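Local atomic coordinates of copper-containing nitrite reductase (Hyphomicrobium denitrificans 1NES1, PDB entry 6TFD), a protein that probably catalyses the one-electron reduction of nitrite to nitric oxide at copper, drawing electrons from a reduced cytochrome c. Residues V31-T36 / Q69-N74; G41-I46 / A125-V130; D147-P152 / T339-L344; N362-F367 / T393-P398. All coordinates share one frame; numbering follows the deposited sequence.

Contact 1: residues V31-T36 / Q69-N74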
loop_
_atom_site.group_PDB
_atom_site.type_symbol
_atom_site.label_atom_id
_atom_site.label_comp_id
_atom_site.label_asym_id
_atom_site.label_seq_id
_atom_site.Cartn_x
_atom_site.Cartn_y
_atom_site.Cartn_z
ATOM N N VAL A 31 25.643 15.193 14.536
ATOM C CA VAL A 31 24.618 15.329 13.468
ATOM C C VAL A 31 23.257 14.900 14.012
ATOM O O VAL A 31 23.178 13.844 14.669
ATOM C CB VAL A 31 25.016 14.482 12.255
ATOM C CG1 VAL A 31 24.083 14.716 11.073
ATOM C CG2 VAL A 31 26.463 14.762 11.877
ATOM N N PHE A 32 22.233 15.706 13.728
ATOM C CA PHE A 32 20.809 15.413 14.016
ATOM C C PHE A 32 19.997 15.614 12.737
ATOM O O PHE A 32 20.233 16.577 11.987
ATOM C CB PHE A 32 20.308 16.322 15.135
ATOM C CG PHE A 32 21.153 16.309 16.381
ATOM C CD1 PHE A 32 20.982 15.323 17.337
ATOM C CD2 PHE A 32 22.100 17.291 16.606
ATOM C CE1 PHE A 32 21.761 15.307 18.481
ATOM C CE2 PHE A 32 22.870 17.284 17.756
ATOM C CZ PHE A 32 22.708 16.287 18.688
ATOM N N THR A 33 19.073 14.707 12.473
ATOM C CA THR A 33 18.128 14.804 11.335
ATOM C C THR A 33 16.715 14.958 11.898
ATOM O O THR A 33 16.358 14.217 12.834
ATOM C CB THR A 33 18.270 13.587 10.420
ATOM O OG1 THR A 33 19.668 13.390 10.184
ATOM C CG2 THR A 33 17.511 13.760 9.124
ATOM N N LEU A 34 15.955 15.917 11.380
ATOM C CA LEU A 34 14.580 16.188 11.844
ATOM C C LEU A 34 13.675 16.106 10.628
ATOM O O LEU A 34 13.961 16.827 9.652
ATOM C CB LEU A 34 14.514 17.582 12.475
ATOM C CG LEU A 34 15.370 17.796 13.719
ATOM C CD1 LEU A 34 15.162 19.203 14.244
ATOM C CD2 LEU A 34 15.045 16.776 14.805
ATOM N N ARG A 35 12.645 15.262 10.686
ATOM C CA ARG A 35 11.578 15.277 9.656
ATOM C C ARG A 35 10.332 15.970 10.241
ATOM O O ARG A 35 9.926 15.623 11.364
ATOM C CB ARG A 35 11.319 13.860 9.146
ATOM C CG ARG A 35 10.328 13.811 7.994
ATOM C CD ARG A 35 10.119 12.415 7.423
ATOM N NE ARG A 35 11.083 12.168 6.348
ATOM C CZ ARG A 35 12.100 11.312 6.396
ATOM N NH1 ARG A 35 12.303 10.560 7.465
ATOM N NH2 ARG A 35 12.909 11.208 5.355
ATOM N N THR A 36 9.734 16.918 9.513
ATOM C CA THR A 36 8.477 17.581 9.943
ATOM C C THR A 36 7.297 16.621 9.749
ATOM O O THR A 36 7.288 15.838 8.768
ATOM C CB THR A 36 8.235 18.895 9.205
ATOM O OG1 THR A 36 7.906 18.587 7.851
ATOM C CG2 THR A 36 9.437 19.804 9.287
ATOM N N GLN A 69 25.559 19.932 13.304
ATOM C CA GLN A 69 24.937 19.879 11.956
ATOM C C GLN A 69 23.512 19.387 12.179
ATOM O O GLN A 69 23.345 18.351 12.878
ATOM C CB GLN A 69 25.715 18.946 11.027
ATOM C CG GLN A 69 25.271 18.982 9.567
ATOM C CD GLN A 69 25.857 17.863 8.725
ATOM O OE1 GLN A 69 27.051 17.581 8.774
ATOM N NE2 GLN A 69 25.022 17.220 7.920
ATOM N N ILE A 70 22.531 20.150 11.699
ATOM C CA ILE A 70 21.093 19.777 11.781
ATOM C C ILE A 70 20.582 19.661 10.349
ATOM O O ILE A 70 20.729 20.642 9.591
ATOM C CB ILE A 70 20.288 20.803 12.599
ATOM C CG1 ILE A 70 20.697 20.799 14.074
ATOM C CG2 ILE A 70 18.783 20.575 12.439
ATOM C CD1 ILE A 70 20.113 21.957 14.866
ATOM N N ASN A 71 20.021 18.503 10.013
ATOM C CA ASN A 71 19.386 18.231 8.701
ATOM C C ASN A 71 17.858 18.302 8.846
ATOM O O ASN A 71 17.272 17.372 9.469
ATOM C CB ASN A 71 19.797 16.855 8.185
ATOM C CG ASN A 71 21.291 16.638 8.212
ATOM O OD1 ASN A 71 22.068 17.481 7.747
ATOM N ND2 ASN A 71 21.688 15.489 8.736
ATOM N N LEU A 72 17.225 19.321 8.257
ATOM C CA LEU A 72 15.742 19.409 8.183
ATOM C C LEU A 72 15.213 18.773 6.887
ATOM O O LEU A 72 15.590 19.229 5.788
ATOM C CB LEU A 72 15.298 20.872 8.267
ATOM C CG LEU A 72 13.786 21.055 8.350
ATOM C CD1 LEU A 72 13.247 20.427 9.624
ATOM C CD2 LEU A 72 13.412 22.523 8.282
ATOM N N ILE A 73 14.298 17.810 7.018
ATOM C CA ILE A 73 13.584 17.154 5.884
ATOM C C ILE A 73 12.082 17.376 6.060
ATOM O O ILE A 73 11.551 17.035 7.134
ATOM C CB ILE A 73 13.961 15.667 5.815
ATOM C CG1 ILE A 73 15.486 15.512 5.867
ATOM C CG2 ILE A 73 13.343 15.023 4.582
ATOM C CD1 ILE A 73 16.011 14.098 5.671
ATOM N N ASN A 74 11.460 18.020 5.075
ATOM C CA ASN A 74 9.998 18.265 4.995
ATOM C C ASN A 74 9.290 16.908 4.894
ATOM O O ASN A 74 9.586 16.164 3.958
ATOM C CB ASN A 74 9.654 19.166 3.805
ATOM C CG ASN A 74 8.190 19.556 3.752
ATOM O OD1 ASN A 74 7.319 18.692 3.740
ATOM N ND2 ASN A 74 7.903 20.847 3.680
HETATM O O HOH W 1 10.213 13.446 3.856
#

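Contact 2: residues G41-I46 / A125-V130. With CU (copper (II) ion), chain F.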
loop_
_atom_site.group_PDB
_atom_site.type_symbol
_atom_site.label_atom_id
_atom_site.label_comp_id
_atom_site.label_asym_id
_atom_site.label_seq_id
_atom_site.Cartn_x
_atom_site.Cartn_y
_atom_site.Cartn_z
ATOM N N GLY A 41 -0.979 14.916 18.287
ATOM C CA GLY A 41 -2.058 15.913 18.088
ATOM C C GLY A 41 -1.556 17.267 17.604
ATOM O O GLY A 41 -2.377 18.234 17.566
ATOM N N ARG A 42 -0.277 17.348 17.206
ATOM C CA ARG A 42 0.393 18.635 16.874
ATOM C C ARG A 42 1.258 18.501 15.606
ATOM O O ARG A 42 1.662 17.405 15.239
ATOM C CB ARG A 42 1.201 19.101 18.097
ATOM C CG ARG A 42 0.434 19.921 19.130
ATOM C CD ARG A 42 0.846 19.638 20.574
ATOM N NE ARG A 42 2.235 20.009 20.890
ATOM C CZ ARG A 42 3.266 19.168 21.120
ATOM N NH1 ARG A 42 3.115 17.849 21.088
ATOM N NH2 ARG A 42 4.468 19.665 21.370
ATOM N N MET A 43 1.513 19.615 14.935
ATOM C CA MET A 43 2.556 19.734 13.891
ATOM C C MET A 43 3.908 19.930 14.587
ATOM O O MET A 43 4.075 20.928 15.319
ATOM C CB MET A 43 2.284 20.914 12.967
ATOM C CG MET A 43 3.097 20.848 11.704
ATOM S SD MET A 43 2.406 21.948 10.451
ATOM C CE MET A 43 2.404 23.500 11.348
ATOM N N VAL A 44 4.828 18.990 14.371
ATOM C CA VAL A 44 6.070 18.823 15.177
ATOM C C VAL A 44 7.257 18.508 14.268
ATOM O O VAL A 44 7.077 18.280 13.060
ATOM C CB VAL A 44 5.879 17.714 16.221
ATOM C CG1 VAL A 44 4.792 18.085 17.204
ATOM C CG2 VAL A 44 5.598 16.362 15.579
ATOM N N TYR A 45 8.443 18.525 14.861
ATOM C CA TYR A 45 9.675 17.920 14.308
ATOM C C TYR A 45 9.676 16.487 14.824
ATOM O O TYR A 45 9.223 16.309 15.972
ATOM C CB TYR A 45 10.890 18.707 14.793
ATOM C CG TYR A 45 10.977 20.148 14.364
ATOM C CD1 TYR A 45 11.408 20.479 13.094
ATOM C CD2 TYR A 45 10.690 21.186 15.232
ATOM C CE1 TYR A 45 11.548 21.795 12.689
ATOM C CE2 TYR A 45 10.817 22.514 14.840
ATOM C CZ TYR A 45 11.255 22.822 13.564
ATOM O OH TYR A 45 11.404 24.113 13.128
ATOM N N ILE A 46 10.114 15.515 14.023
ATOM C CA ILE A 46 10.279 14.087 14.440
ATOM C C ILE A 46 11.733 13.688 14.189
ATOM O O ILE A 46 12.215 13.821 13.029
ATOM C CB ILE A 46 9.293 13.153 13.709
ATOM C CG1 ILE A 46 7.837 13.546 13.975
ATOM C CG2 ILE A 46 9.519 11.702 14.097
ATOM C CD1 ILE A 46 6.895 13.296 12.812
ATOM N N ALA A 125 1.557 25.971 16.787
ATOM C CA ALA A 125 0.985 24.654 16.397
ATOM C C ALA A 125 1.822 23.467 16.912
ATOM O O ALA A 125 1.278 22.338 16.826
ATOM C CB ALA A 125 0.833 24.576 14.903
ATOM N N GLY A 126 3.082 23.677 17.367
ATOM C CA GLY A 126 3.886 22.656 18.090
ATOM C C GLY A 126 5.339 22.483 17.638
ATOM O O GLY A 126 6.103 21.724 18.304
ATOM N N MET A 127 5.741 23.150 16.560
ATOM C CA MET A 127 7.113 23.036 16.007
ATOM C C MET A 127 8.069 23.827 16.906
ATOM O O MET A 127 8.390 25.000 16.595
ATOM C CB MET A 127 7.164 23.523 14.555
ATOM C CG MET A 127 6.159 22.802 13.695
ATOM S SD MET A 127 6.454 22.997 11.929
ATOM C CE MET A 127 7.593 21.627 11.723
ATOM N N GLN A 128 8.506 23.192 17.991
ATOM C CA GLN A 128 9.507 23.776 18.919
ATOM C C GLN A 128 10.118 22.646 19.752
ATOM O O GLN A 128 9.352 21.855 20.264
ATOM C CB GLN A 128 8.834 24.834 19.802
ATOM C CG GLN A 128 9.680 25.345 20.958
ATOM C CD GLN A 128 9.028 26.518 21.656
ATOM O OE1 GLN A 128 8.878 27.602 21.094
ATOM N NE2 GLN A 128 8.643 26.318 22.902
ATOM N N GLY A 129 11.449 22.584 19.857
ATOM C CA GLY A 129 12.175 21.673 20.773
ATOM C C GLY A 129 13.313 22.392 21.469
ATOM O O GLY A 129 13.453 23.618 21.212
ATOM N N VAL A 130 14.118 21.690 22.286
ATOM C CA VAL A 130 15.295 22.341 22.943
ATOM C C VAL A 130 16.610 21.715 22.433
ATOM O O VAL A 130 16.714 20.474 22.299
ATOM C CB VAL A 130 15.175 22.430 24.490
ATOM C CG1 VAL A 130 13.766 22.131 24.992
ATOM C CG2 VAL A 130 16.196 21.605 25.256
HETATM CU CU CU F . 6.775 24.733 10.037
#

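Contact 3: residues D147-P152 / T339-L344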
loop_
_atom_site.group_PDB
_atom_site.type_symbol
_atom_site.label_atom_id
_atom_site.label_comp_id
_atom_site.label_asym_id
_atom_site.label_seq_id
_atom_site.Cartn_x
_atom_site.Cartn_y
_atom_site.Cartn_z
ATOM N N ASP A 147 37.276 -4.705 20.416
ATOM C CA ASP A 147 37.901 -3.695 19.520
ATOM C C ASP A 147 38.537 -4.456 18.345
ATOM O O ASP A 147 39.458 -5.248 18.578
ATOM C CB ASP A 147 38.895 -2.807 20.283
ATOM C CG ASP A 147 39.714 -1.888 19.388
ATOM O OD1 ASP A 147 39.212 -1.548 18.290
ATOM O OD2 ASP A 147 40.858 -1.548 19.779
ATOM N N ILE A 148 38.056 -4.245 17.123
ATOM C CA ILE A 148 38.544 -5.002 15.936
ATOM C C ILE A 148 39.302 -4.070 14.982
ATOM O O ILE A 148 39.699 -4.566 13.904
ATOM C CB ILE A 148 37.391 -5.772 15.249
ATOM C CG1 ILE A 148 36.198 -4.891 14.850
ATOM C CG2 ILE A 148 36.960 -6.931 16.143
ATOM C CD1 ILE A 148 36.518 -3.690 13.977
ATOM N N THR A 149 39.566 -2.811 15.364
ATOM C CA THR A 149 40.372 -1.898 14.517
ATOM C C THR A 149 41.872 -2.124 14.761
ATOM O O THR A 149 42.327 -2.067 15.915
ATOM C CB THR A 149 39.951 -0.425 14.594
ATOM O OG1 THR A 149 40.687 0.255 15.605
ATOM C CG2 THR A 149 38.469 -0.239 14.796
ATOM N N ARG A 150 42.582 -2.390 13.662
ATOM C CA ARG A 150 44.061 -2.330 13.516
ATOM C C ARG A 150 44.563 -0.901 13.767
ATOM O O ARG A 150 44.094 0.015 13.079
ATOM C CB ARG A 150 44.412 -2.729 12.082
ATOM C CG ARG A 150 45.906 -2.769 11.787
ATOM C CD ARG A 150 46.623 -3.943 12.431
ATOM N NE ARG A 150 46.063 -5.205 11.962
ATOM C CZ ARG A 150 46.186 -6.371 12.594
ATOM N NH1 ARG A 150 46.880 -6.435 13.717
ATOM N NH2 ARG A 150 45.605 -7.462 12.118
ATOM N N ASP A 151 45.526 -0.710 14.672
ATOM C CA ASP A 151 46.211 0.596 14.805
ATOM C C ASP A 151 46.964 0.841 13.500
ATOM O O ASP A 151 47.635 -0.051 12.995
ATOM C CB ASP A 151 47.123 0.657 16.033
ATOM C CG ASP A 151 47.486 2.090 16.401
ATOM O OD1 ASP A 151 48.379 2.653 15.755
ATOM O OD2 ASP A 151 46.800 2.668 17.270
ATOM N N PRO A 152 46.865 2.044 12.897
ATOM C CA PRO A 152 47.588 2.344 11.664
ATOM C C PRO A 152 49.119 2.307 11.837
ATOM O O PRO A 152 49.829 2.226 10.854
ATOM C CB PRO A 152 47.107 3.766 11.320
ATOM C CG PRO A 152 46.690 4.342 12.639
ATOM C CD PRO A 152 46.060 3.176 13.367
ATOM N N THR A 339 39.837 8.232 14.414
ATOM C CA THR A 339 39.566 9.564 15.013
ATOM C C THR A 339 39.628 9.487 16.538
ATOM O O THR A 339 40.288 10.362 17.130
ATOM C CB THR A 339 38.209 10.112 14.572
ATOM O OG1 THR A 339 37.234 9.141 14.960
ATOM C CG2 THR A 339 38.158 10.407 13.086
ATOM N N ARG A 340 38.930 8.512 17.133
ATOM C CA ARG A 340 38.784 8.337 18.603
ATOM C C ARG A 340 39.679 7.176 19.065
ATOM O O ARG A 340 40.458 7.367 20.005
ATOM C CB ARG A 340 37.330 8.040 19.007
ATOM C CG ARG A 340 36.300 9.114 18.669
ATOM C CD ARG A 340 34.873 8.792 19.131
ATOM N NE ARG A 340 34.341 7.455 18.796
ATOM C CZ ARG A 340 33.268 7.194 18.021
ATOM N NH1 ARG A 340 32.885 5.941 17.804
ATOM N NH2 ARG A 340 32.577 8.174 17.463
ATOM N N THR A 341 39.547 5.988 18.479
ATOM C CA THR A 341 40.139 4.775 19.092
ATOM C C THR A 341 41.632 4.727 18.748
ATOM O O THR A 341 42.412 4.625 19.665
ATOM C CB THR A 341 39.315 3.519 18.785
ATOM O OG1 THR A 341 39.416 3.153 17.410
ATOM C CG2 THR A 341 37.857 3.711 19.129
ATOM N N HIS A 342 42.029 4.836 17.485
ATOM C CA HIS A 342 43.423 4.546 17.058
ATOM C C HIS A 342 43.869 5.566 16.018
ATOM O O HIS A 342 44.204 5.210 14.894
ATOM C CB HIS A 342 43.509 3.105 16.514
ATOM C CG HIS A 342 43.344 1.982 17.494
ATOM N ND1 HIS A 342 44.390 1.498 18.269
ATOM C CD2 HIS A 342 42.296 1.168 17.752
ATOM C CE1 HIS A 342 43.980 0.479 18.991
ATOM N NE2 HIS A 342 42.704 0.241 18.681
ATOM N N PRO A 343 43.900 6.877 16.330
ATOM C CA PRO A 343 44.300 7.868 15.331
ATOM C C PRO A 343 45.810 7.760 15.068
ATOM O O PRO A 343 46.450 6.983 15.742
ATOM C CB PRO A 343 43.915 9.246 15.915
ATOM C CG PRO A 343 43.707 8.993 17.406
ATOM C CD PRO A 343 43.619 7.483 17.641
ATOM N N LEU A 344 46.285 8.515 14.072
ATOM C CA LEU A 344 47.687 8.619 13.592
ATOM C C LEU A 344 48.318 9.828 14.277
ATOM O O LEU A 344 47.662 10.915 14.284
ATOM C CB LEU A 344 47.728 8.844 12.075
ATOM C CG LEU A 344 47.270 7.697 11.175
ATOM C CD1 LEU A 344 45.746 7.631 11.116
ATOM C CD2 LEU A 344 47.824 7.861 9.763
HETATM O O HOH W 2 48.845 5.422 15.334
HETATM O O HOH W 3 46.347 5.476 18.036
#

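Contact 4: residues N362-F367 / T393-P398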
loop_
_atom_site.group_PDB
_atom_site.type_symbol
_atom_site.label_atom_id
_atom_site.label_comp_id
_atom_site.label_asym_id
_atom_site.label_seq_id
_atom_site.Cartn_x
_atom_site.Cartn_y
_atom_site.Cartn_z
ATOM N N ASN A 362 33.497 -3.358 -3.171
ATOM C CA ASN A 362 32.925 -2.813 -4.441
ATOM C C ASN A 362 33.340 -1.369 -4.794
ATOM O O ASN A 362 33.292 -1.042 -5.994
ATOM C CB ASN A 362 31.399 -2.905 -4.396
ATOM C CG ASN A 362 30.942 -4.336 -4.336
ATOM O OD1 ASN A 362 31.428 -5.153 -5.119
ATOM N ND2 ASN A 362 30.039 -4.635 -3.416
ATOM N N PHE A 363 33.726 -0.512 -3.847
ATOM C CA PHE A 363 33.870 0.938 -4.136
ATOM C C PHE A 363 35.336 1.359 -4.280
ATOM O O PHE A 363 36.172 1.086 -3.391
ATOM C CB PHE A 363 33.154 1.782 -3.081
ATOM C CG PHE A 363 31.657 1.808 -3.261
ATOM C CD1 PHE A 363 30.876 0.745 -2.838
ATOM C CD2 PHE A 363 31.039 2.872 -3.906
ATOM C CE1 PHE A 363 29.505 0.757 -3.042
ATOM C CE2 PHE A 363 29.663 2.895 -4.078
ATOM C CZ PHE A 363 28.895 1.849 -3.629
ATOM N N THR A 364 35.586 2.085 -5.367
ATOM C CA THR A 364 36.814 2.856 -5.658
ATOM C C THR A 364 36.866 4.069 -4.719
ATOM O O THR A 364 35.903 4.855 -4.710
ATOM C CB THR A 364 36.860 3.221 -7.155
ATOM O OG1 THR A 364 36.889 2.027 -7.953
ATOM C CG2 THR A 364 38.048 4.093 -7.499
ATOM N N SER A 365 37.978 4.221 -3.989
ATOM C CA SER A 365 38.257 5.350 -3.058
ATOM C C SER A 365 38.942 6.497 -3.797
ATOM O O SER A 365 39.866 6.221 -4.578
ATOM C CB SER A 365 39.130 4.926 -1.913
ATOM O OG SER A 365 39.317 6.022 -1.023
ATOM N N SER A 366 38.561 7.733 -3.503
ATOM C CA SER A 366 39.281 8.941 -3.978
ATOM C C SER A 366 40.157 9.472 -2.835
ATOM O O SER A 366 39.757 10.443 -2.177
ATOM C CB SER A 366 38.291 9.957 -4.498
ATOM O OG SER A 366 37.645 9.426 -5.643
ATOM N N PHE A 367 41.282 8.815 -2.542
ATOM C CA PHE A 367 42.027 9.068 -1.277
ATOM C C PHE A 367 42.639 10.476 -1.338
ATOM O O PHE A 367 43.238 10.838 -2.384
ATOM C CB PHE A 367 43.029 7.943 -0.984
ATOM C CG PHE A 367 43.693 8.027 0.372
ATOM C CD1 PHE A 367 42.942 8.038 1.532
ATOM C CD2 PHE A 367 45.070 8.107 0.486
ATOM C CE1 PHE A 367 43.554 8.118 2.775
ATOM C CE2 PHE A 367 45.683 8.193 1.727
ATOM C CZ PHE A 367 44.923 8.199 2.870
ATOM N N THR A 393 44.963 13.978 -4.936
ATOM C CA THR A 393 43.904 12.952 -4.753
ATOM C C THR A 393 44.143 11.822 -5.749
ATOM O O THR A 393 44.353 12.155 -6.952
ATOM C CB THR A 393 42.509 13.565 -4.942
ATOM O OG1 THR A 393 42.286 14.628 -4.005
ATOM C CG2 THR A 393 41.409 12.534 -4.806
ATOM N N VAL A 394 44.058 10.561 -5.290
ATOM C CA VAL A 394 44.325 9.353 -6.130
ATOM C C VAL A 394 43.191 8.323 -6.004
ATOM O O VAL A 394 42.887 7.912 -4.873
ATOM C CB VAL A 394 45.682 8.714 -5.780
ATOM C CG1 VAL A 394 45.922 8.659 -4.283
ATOM C CG2 VAL A 394 45.817 7.328 -6.407
ATOM N N SER A 395 42.645 7.896 -7.150
ATOM C CA SER A 395 41.742 6.728 -7.333
ATOM C C SER A 395 42.459 5.417 -6.996
ATOM O O SER A 395 43.449 5.093 -7.677
ATOM C CB SER A 395 41.210 6.633 -8.733
ATOM O OG SER A 395 40.241 7.627 -8.954
ATOM N N VAL A 396 41.910 4.670 -6.041
ATOM C CA VAL A 396 42.368 3.309 -5.640
ATOM C C VAL A 396 41.176 2.378 -5.788
ATOM O O VAL A 396 40.184 2.569 -5.102
ATOM C CB VAL A 396 42.917 3.291 -4.199
ATOM C CG1 VAL A 396 43.545 1.946 -3.850
ATOM C CG2 VAL A 396 43.909 4.423 -3.972
ATOM N N PRO A 397 41.220 1.363 -6.681
ATOM C CA PRO A 397 40.078 0.475 -6.856
ATOM C C PRO A 397 39.974 -0.539 -5.730
ATOM O O PRO A 397 40.938 -0.791 -5.022
ATOM C CB PRO A 397 40.401 -0.257 -8.168
ATOM C CG PRO A 397 41.912 -0.292 -8.215
ATOM C CD PRO A 397 42.353 0.998 -7.551
ATOM N N PRO A 398 38.829 -1.228 -5.578
ATOM C CA PRO A 398 38.786 -2.403 -4.712
ATOM C C PRO A 398 39.787 -3.432 -5.251
ATOM O O PRO A 398 39.905 -3.547 -6.475
ATOM C CB PRO A 398 37.340 -2.893 -4.882
ATOM C CG PRO A 398 36.976 -2.426 -6.283
ATOM C CD PRO A 398 37.576 -1.034 -6.328
HETATM O O HOH W 4 37.649 7.703 -7.944
#

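Contact 1: residues V31-T36 / Q69-N74
Strands 31-36 and 69-73 pair as parallel neighbours in the N-terminal cupredoxin domain, their axes 4.6 Å apart. Five backbone hydrogen bonds join them: F32 bonds through N and O to Q69 and N71, L34 likewise to N71 and I73, and T36 N adds a fifth to I73 O; the tightest runs from L34 N to N71 O, 2.7 Å. On the face carrying T33, the N71 amide makes the polar contacts. ND2 gives a long but straight bond to T33 OG1, 3.3 Å and 172°, with the hydroxyl in the amide plane, and also touches V31 CG1. OD1 takes an N-H from Q69 NE2 on a lone pair (3.0 Å), which, with the T33 bond, holds the N71 amide at both ends. I73 CG1 lies anti to the carbonyl carbon (chi1 -50°), sending CD1 to T33 CG2 at 3.8 Å, while I73 CG2 nears the R35 guanidinium, whose NE reaches N74 O through a water. L34, I70 and L72 pack on the opposite face. T36 OG1 bonds E76 and the G75 backbone, while its CG2 touches L72 CD1. Strand 42-48 flanks 30-39, strand 100-106 flanks 67-73, and Y318 of the second subunit reaches Q69 and N71.

Contact 2: residues G41-I46 / A125-V130
M43 and Y45, on strand 42-48, pack against the loop that carries the copper ligand M127. The metal bond comes first: M127 SD lies 2.6 Å from the copper, and H80, C117 and H122 complete this type 1 site of the N-terminal cupredoxin domain. The Y45 ring covers the methyl end of the ligand. M127 CE sits over one face of the Y45 ring, 4.2 Å from its centroid and 14° off the normal, a CH-pi contact; SD stands farther out above that face, giving a Met-aromatic pair, while CB touches ring atom CE2. Replacing Y45 with an alanine would probably strip the M127 methyl of its aromatic cover, open a gap beside the copper ligand and leave D81 O without its hydroxyl partner. Apolar contacts continue at M43, whose CG, anti to the backbone N (chi1 -165°), packs on M127 CG at 4.1 Å; its chain bends at the sulfur and brings M43 CE to A125 CB, 4.0 Å away. Polar contact across the segments is slight: M43 N makes a weak bond to A125 O, 3.3 Å. G126, closing helix 122-125 in a Schellman motif, fits where a CB would clash with M43 O and R42 CB. Strand 30-39 lies alongside, with T36 against M127 and L34 against Y45, while the Y45 ring also meets Y115 of strand 111-116.

Contact 3: residues D147-P152 / T339-L344
H342 is gripped at both ring nitrogens by aspartates of the 147-152 loop. NE2 donates to D147 OD2 at 2.8 Å and 168°, a nearly straight bond that uses the syn lone pair of the carboxylate; carboxylate and ring are almost coplanar, and D147 arrives at the ring edge. ND1 donates to D151 OD2 at 2.9 Å in a more bent bond, and here the anti lone pair is used by a carboxylate standing steeply to the ring, 83° between planes. An acidic partner at each nitrogen would favour a doubly protonated, cationic imidazole. H342 leaves the end of helix 337-341, and its CG lies anti to the carbonyl carbon (chi1 -69°), which carries the ring across to the loop between strands 128-134 and 166-181, the connection from the first cupredoxin domain to the second. A leucine in place of H342 would probably leave D147 and D151 each without its N-H donor and the loop less firmly tied to the helix end. D147 OD1 meanwhile accepts from T149 N, closing an Asx turn that steadies the carboxylate. D151 reaches H342 with CG anti to its own nitrogen, and two waters bridge its oxygens to P343 O. Beyond it the P152 ring packs CG against L344 CG at 3.7 Å, and L338 of the helix touches both residues.

Contact 4: residues N362-F367 / T393-P398
T364 and S365 open an antiparallel pairing of strand 365-370 with strand 393-396, outermost within this chain in a five-stranded sheet of the C-terminal cupredoxin domain. S365 and V396 exchange two backbone bonds of 3.0 Å, as do F367 and V394. In the second pair F367 N meets V394 O from above the carbonyl plane, 41° out. T364, where the chain enters the strand, can be followed outward. T364 CB lies 4.0 Å from V396 O. CG2, anti to the backbone N, stays beside the same carbonyl at 3.6 Å and reaches S395 CB. OG1, anti to the carbonyl carbon (chi1 -61°), turns toward the prolines, touching P398 CD at 3.5 Å and P397 CA a little farther off. P398 lays its CG near N362 O. On the face with F367, V394 and V396, the F367 ring stacks on F356, while S365 OG bonds Q299. Other subunits also reach the pair: T393 OG1 bonds G399 O of the second subunit, and S366 of the fourth packs on T364 and P398. On the remaining face, S366 lies beside H419, a ligand of a bound copper, and one water sits 2.9 Å from S366 OG and 2.8 Å from S395 OG.

Overall arrangement
Contacts 1 and 2 belong to the N-terminal cupredoxin domain, their centres 13 Å apart and their segments alternating along the chain. They share the sheet in which strands 30-39 and 42-48 are neighbours, and touch where T36 CG2 meets the M127 methyl, so this sheet backs the copper site. Contact 3 follows, its centre 30 Å from contact 1's and about 40 Å from contact 2's, joining the interdomain loop to the end of helix 337-341 and the start of strand 344-347. Contact 4 comes last, its centre 21 Å from that of contact 3, in the same sheet as that strand. Contacts 1 and 4 both touch the second subunit, tying separate domains of one chain into the assembly.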